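Local structure of RTX toxin RtxA (Vibrio vulnificus MO6-24/O, 6IMP) at residues P169-P182 with Q196-P208. The protein is an alpha/beta-hydrolase-fold effector domain of a MARTX toxin linked to virulence, and probably acts as a hydrolase. Residues are numbered along the deposited sequence; the frame is centred on the assembly and turned at random.
Sequences PSNIIIHGYSMGGP and QAVSGLLLDRPMP
His175 and Asp204 meet on one face of the parallel strands 172-177 and 200-204, which helix 180-192 joins in a beta-alpha-beta crossover. With CG anti to the backbone N (chi1 -172°), the imidazole lies alongside Leu202, whose CD2 sits over the ring centre in a CH-pi contact, 3.6 Å from the centroid. His175 NE2 donates almost straight to Asp204 OD2 at 2.6 Å, in the ring plane but on the anti side, tilted from the carboxylate plane. That leaves the syn sides to Arg205, which grips side-on in a salt bridge: Arg205 NE donates to Asp204 OD1 at 2.7 Å and NH2 to Asp204 OD2 at 3.0 Å. Tyr177 CE1 lies 3.2 Å from Arg205 CZ, over the guanidinium face, with the two planes 40° apart. On the other face of the sheet, Ile174 CG1 packs on Val198 CG2, branched aliphatics suited to the buried side under the helix. Past the strand, Ser178 O accepts from Met207 N at 3.0 Å, tying down a turn consistent with a nucleophile elbow; Ser178 OG bonds His288. Gly176 and Gly181, lacking side chains, let Gly180 O and Ser178 O lie close. Held at OD2 from opposite faces by His175 and Arg205, and at OD1 by Arg205, the Asp204 carboxylate is fixed in rotation.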
loop_
_atom_site.group_PDB
_atom_site.type_symbol
_atom_site.label_atom_id
_atom_site.label_comp_id
_atom_site.label_asym_id
_atom_site.label_seq_id
_atom_site.Cartn_x
_atom_site.Cartn_y
_atom_site.Cartn_z
ATOM N N PRO A 169 -3.783 -4.943 -17.692
ATOM C CA PRO A 169 -2.820 -4.560 -16.658
ATOM C C PRO A 169 -1.908 -3.385 -16.999
ATOM O O PRO A 169 -1.426 -2.704 -16.090
ATOM C CB PRO A 169 -1.995 -5.826 -16.470
ATOM C CG PRO A 169 -2.933 -6.930 -16.776
ATOM C CD PRO A 169 -3.821 -6.408 -17.874
ATOM N N SER A 170 -1.684 -3.138 -18.288
ATOM C CA SER A 170 -0.861 -2.004 -18.717
ATOM C C SER A 170 -1.654 -0.688 -18.805
ATOM O O SER A 170 -1.205 0.273 -19.424
ATOM C CB SER A 170 -0.144 -2.323 -20.035
ATOM O OG SER A 170 1.003 -3.135 -19.801
ATOM N N ASN A 171 -2.810 -0.643 -18.150
ATOM C CA ASN A 171 -3.436 0.618 -17.752
ATOM C C ASN A 171 -3.359 0.864 -16.242
ATOM O O ASN A 171 -3.911 1.856 -15.742
ATOM C CB ASN A 171 -4.895 0.629 -18.181
ATOM C CG ASN A 171 -5.052 0.740 -19.673
ATOM O OD1 ASN A 171 -4.364 0.057 -20.429
ATOM N ND2 ASN A 171 -5.952 1.611 -20.112
ATOM N N ILE A 172 -2.681 -0.036 -15.524
ATOM C CA ILE A 172 -2.630 0.020 -14.057
ATOM C C ILE A 172 -1.268 0.479 -13.571
ATOM O O ILE A 172 -0.242 0.147 -14.166
ATOM C CB ILE A 172 -2.942 -1.351 -13.412
ATOM C CG1 ILE A 172 -4.332 -1.838 -13.836
ATOM C CG2 ILE A 172 -2.872 -1.260 -11.885
ATOM C CD1 ILE A 172 -4.596 -3.297 -13.526
ATOM N N ILE A 173 -1.266 1.234 -12.475
ATOM C CA ILE A 173 -0.058 1.389 -11.655
ATOM C C ILE A 173 -0.318 1.052 -10.191
ATOM O O ILE A 173 -1.470 1.052 -9.709
ATOM C CB ILE A 173 0.560 2.803 -11.754
ATOM C CG1 ILE A 173 -0.508 3.880 -11.511
ATOM C CG2 ILE A 173 1.237 2.972 -13.102
ATOM C CD1 ILE A 173 0.049 5.263 -11.254
ATOM N N ILE A 174 0.769 0.757 -9.493
ATOM C CA ILE A 174 0.690 0.349 -8.108
ATOM C C ILE A 174 1.295 1.461 -7.288
ATOM O O ILE A 174 2.490 1.733 -7.369
ATOM C CB ILE A 174 1.380 -1.014 -7.853
ATOM C CG1 ILE A 174 0.802 -2.073 -8.807
ATOM C CG2 ILE A 174 1.135 -1.469 -6.424
ATOM C CD1 ILE A 174 1.570 -3.379 -8.860
ATOM N N HIS A 175 0.427 2.171 -6.587
ATOM C CA HIS A 175 0.833 3.208 -5.661
ATOM C C HIS A 175 0.982 2.549 -4.310
ATOM O O HIS A 175 -0.005 2.264 -3.632
ATOM C CB HIS A 175 -0.223 4.319 -5.599
ATOM C CG HIS A 175 0.201 5.522 -4.810
ATOM N ND1 HIS A 175 -0.341 6.772 -5.016
ATOM C CD2 HIS A 175 1.116 5.670 -3.824
ATOM C CE1 HIS A 175 0.219 7.635 -4.194
ATOM N NE2 HIS A 175 1.104 6.993 -3.456
ATOM N N GLY A 176 2.221 2.268 -3.942
ATOM C CA GLY A 176 2.524 1.655 -2.648
ATOM C C GLY A 176 3.063 2.680 -1.675
ATOM O O GLY A 176 4.234 3.063 -1.759
ATOM N N TYR A 177 2.202 3.153 -0.780
ATOM C CA TYR A 177 2.609 4.118 0.244
ATOM C C TYR A 177 3.222 3.252 1.337
ATOM O O TYR A 177 2.733 2.159 1.612
ATOM C CB TYR A 177 1.432 5.046 0.601
ATOM C CG TYR A 177 1.614 5.912 1.851
ATOM C CD1 TYR A 177 2.627 6.873 1.931
ATOM C CD2 TYR A 177 0.712 5.841 2.895
ATOM C CE1 TYR A 177 2.787 7.649 3.063
ATOM C CE2 TYR A 177 0.859 6.628 4.020
ATOM C CZ TYR A 177 1.900 7.526 4.096
ATOM O OH TYR A 177 2.031 8.312 5.211
ATOM N N SER A 178 4.321 3.728 1.925
ATOM C CA SER A 178 4.798 3.356 3.265
ATOM C C SER A 178 4.959 1.824 3.339
ATOM O O SER A 178 5.609 1.258 2.460
ATOM C CB SER A 178 3.846 3.916 4.327
ATOM O OG SER A 178 4.480 3.970 5.585
ATOM N N MET A 179 4.363 1.152 4.334
ATOM C CA MET A 179 4.316 -0.336 4.353
ATOM C C MET A 179 3.730 -0.908 3.066
ATOM O O MET A 179 4.088 -1.996 2.657
ATOM C CB MET A 179 3.499 -0.849 5.540
ATOM C CG MET A 179 3.278 -2.366 5.597
ATOM S SD MET A 179 2.546 -2.885 7.182
ATOM C CE MET A 179 0.818 -2.870 6.735
ATOM N N GLY A 180 2.802 -0.175 2.460
ATOM C CA GLY A 180 2.350 -0.449 1.090
ATOM C C GLY A 180 3.492 -0.550 0.087
ATOM O O GLY A 180 3.424 -1.325 -0.861
ATOM N N GLY A 181 4.550 0.222 0.310
ATOM C CA GLY A 181 5.783 0.140 -0.499
ATOM C C GLY A 181 6.256 -1.272 -0.839
ATOM O O GLY A 181 6.155 -1.691 -1.984
ATOM N N PRO A 182 6.784 -2.008 0.156
ATOM C CA PRO A 182 7.230 -3.393 -0.034
ATOM C C PRO A 182 6.110 -4.349 -0.465
ATOM O O PRO A 182 6.360 -5.297 -1.210
ATOM C CB PRO A 182 7.747 -3.788 1.354
ATOM C CG PRO A 182 7.049 -2.866 2.296
ATOM C CD PRO A 182 6.920 -1.579 1.558
ATOM N N GLN A 196 0.709 -10.989 -16.154
ATOM C CA GLN A 196 -0.278 -9.911 -16.078
ATOM C C GLN A 196 0.389 -8.571 -15.707
ATOM O O GLN A 196 -0.230 -7.739 -15.051
ATOM C CB GLN A 196 -1.393 -10.225 -15.058
ATOM C CG GLN A 196 -1.829 -11.679 -14.918
ATOM C CD GLN A 196 -3.049 -11.823 -14.004
ATOM O OE1 GLN A 196 -4.041 -11.108 -14.162
ATOM N NE2 GLN A 196 -2.971 -12.736 -13.034
ATOM N N ALA A 197 1.627 -8.359 -16.165
ATOM C CA ALA A 197 2.469 -7.202 -15.744
ATOM C C ALA A 197 1.807 -5.803 -15.786
ATOM O O ALA A 197 0.989 -5.497 -16.650
ATOM C CB ALA A 197 3.763 -7.176 -16.547
ATOM N N VAL A 198 2.259 -4.944 -14.878
ATOM C CA VAL A 198 1.598 -3.672 -14.570
ATOM C C VAL A 198 2.337 -2.540 -15.304
ATOM O O VAL A 198 3.502 -2.705 -15.662
ATOM C CB VAL A 198 1.571 -3.448 -13.028
ATOM C CG1 VAL A 198 2.936 -3.022 -12.492
ATOM C CG2 VAL A 198 0.485 -2.461 -12.633
ATOM N N SER A 199 1.660 -1.422 -15.570
ATOM C CA SER A 199 2.286 -0.324 -16.333
ATOM C C SER A 199 3.378 0.400 -15.558
ATOM O O SER A 199 4.222 1.066 -16.157
ATOM C CB SER A 199 1.258 0.697 -16.812
ATOM O OG SER A 199 1.852 1.590 -17.742
ATOM N N GLY A 200 3.339 0.304 -14.231
ATOM C CA GLY A 200 4.466 0.730 -13.411
ATOM C C GLY A 200 4.196 0.768 -11.925
ATOM O O GLY A 200 3.051 0.755 -11.476
ATOM N N LEU A 201 5.279 0.846 -11.165
ATOM C CA LEU A 201 5.225 0.823 -9.714
ATOM C C LEU A 201 5.667 2.166 -9.172
ATOM O O LEU A 201 6.760 2.625 -9.484
ATOM C CB LEU A 201 6.161 -0.261 -9.177
ATOM C CG LEU A 201 6.514 -0.149 -7.690
ATOM C CD1 LEU A 201 5.268 -0.327 -6.825
ATOM C CD2 LEU A 201 7.588 -1.151 -7.301
ATOM N N LEU A 202 4.849 2.757 -8.308
ATOM C CA LEU A 202 5.293 3.878 -7.472
ATOM C C LEU A 202 5.503 3.421 -6.043
ATOM O O LEU A 202 4.545 3.101 -5.345
ATOM C CB LEU A 202 4.276 5.033 -7.494
ATOM C CG LEU A 202 4.382 6.050 -6.349
ATOM C CD1 LEU A 202 5.731 6.745 -6.363
ATOM C CD2 LEU A 202 3.259 7.063 -6.393
ATOM N N LEU A 203 6.755 3.439 -5.607
ATOM C CA LEU A 203 7.089 3.325 -4.191
ATOM C C LEU A 203 6.994 4.701 -3.520
ATOM O O LEU A 203 7.953 5.473 -3.516
ATOM C CB LEU A 203 8.501 2.743 -4.020
ATOM C CG LEU A 203 8.752 1.339 -4.614
ATOM C CD1 LEU A 203 10.236 0.994 -4.612
ATOM C CD2 LEU A 203 7.964 0.262 -3.880
ATOM N N ASP A 204 5.819 5.006 -2.979
ATOM C CA ASP A 204 5.548 6.315 -2.363
ATOM C C ASP A 204 6.022 6.303 -0.917
ATOM O O ASP A 204 5.377 5.714 -0.069
ATOM C CB ASP A 204 4.029 6.631 -2.433
ATOM C CG ASP A 204 3.645 7.950 -1.730
ATOM O OD1 ASP A 204 4.558 8.737 -1.371
ATOM O OD2 ASP A 204 2.421 8.205 -1.546
ATOM N N ARG A 205 7.133 6.975 -0.637
ATOM C CA ARG A 205 7.632 7.109 0.746
ATOM C C ARG A 205 7.681 5.734 1.430
ATOM O O ARG A 205 7.128 5.556 2.518
ATOM C CB ARG A 205 6.748 8.065 1.557
ATOM C CG ARG A 205 6.678 9.479 1.000
ATOM C CD ARG A 205 5.521 10.277 1.607
ATOM N NE ARG A 205 4.240 9.986 0.962
ATOM C CZ ARG A 205 3.048 10.416 1.382
ATOM N NH1 ARG A 205 2.946 11.191 2.452
ATOM N NH2 ARG A 205 1.945 10.045 0.738
ATOM N N PRO A 206 8.332 4.756 0.781
ATOM C CA PRO A 206 8.299 3.367 1.187
ATOM C C PRO A 206 8.848 3.084 2.569
ATOM O O PRO A 206 9.669 3.840 3.095
ATOM C CB PRO A 206 9.222 2.703 0.170
ATOM C CG PRO A 206 10.202 3.761 -0.129
ATOM C CD PRO A 206 9.315 4.947 -0.293
ATOM N N MET A 207 8.438 1.931 3.091
ATOM C CA MET A 207 9.141 1.240 4.167
ATOM C C MET A 207 10.126 0.332 3.467
ATOM O O MET A 207 9.706 -0.566 2.747
ATOM C CB MET A 207 8.148 0.388 4.949
ATOM C CG MET A 207 8.767 -0.731 5.757
ATOM S SD MET A 207 7.506 -1.771 6.498
ATOM C CE MET A 207 6.820 -0.677 7.737
ATOM N N PRO A 208 11.438 0.567 3.636
ATOM C CA PRO A 208 12.334 -0.263 2.843
ATOM C C PRO A 208 12.449 -1.641 3.412
ATOM O O PRO A 208 12.764 -2.582 2.699
ATOM C CB PRO A 208 13.662 0.449 2.984
ATOM C CG PRO A 208 13.617 0.986 4.375
ATOM C CD PRO A 208 12.193 1.462 4.541
#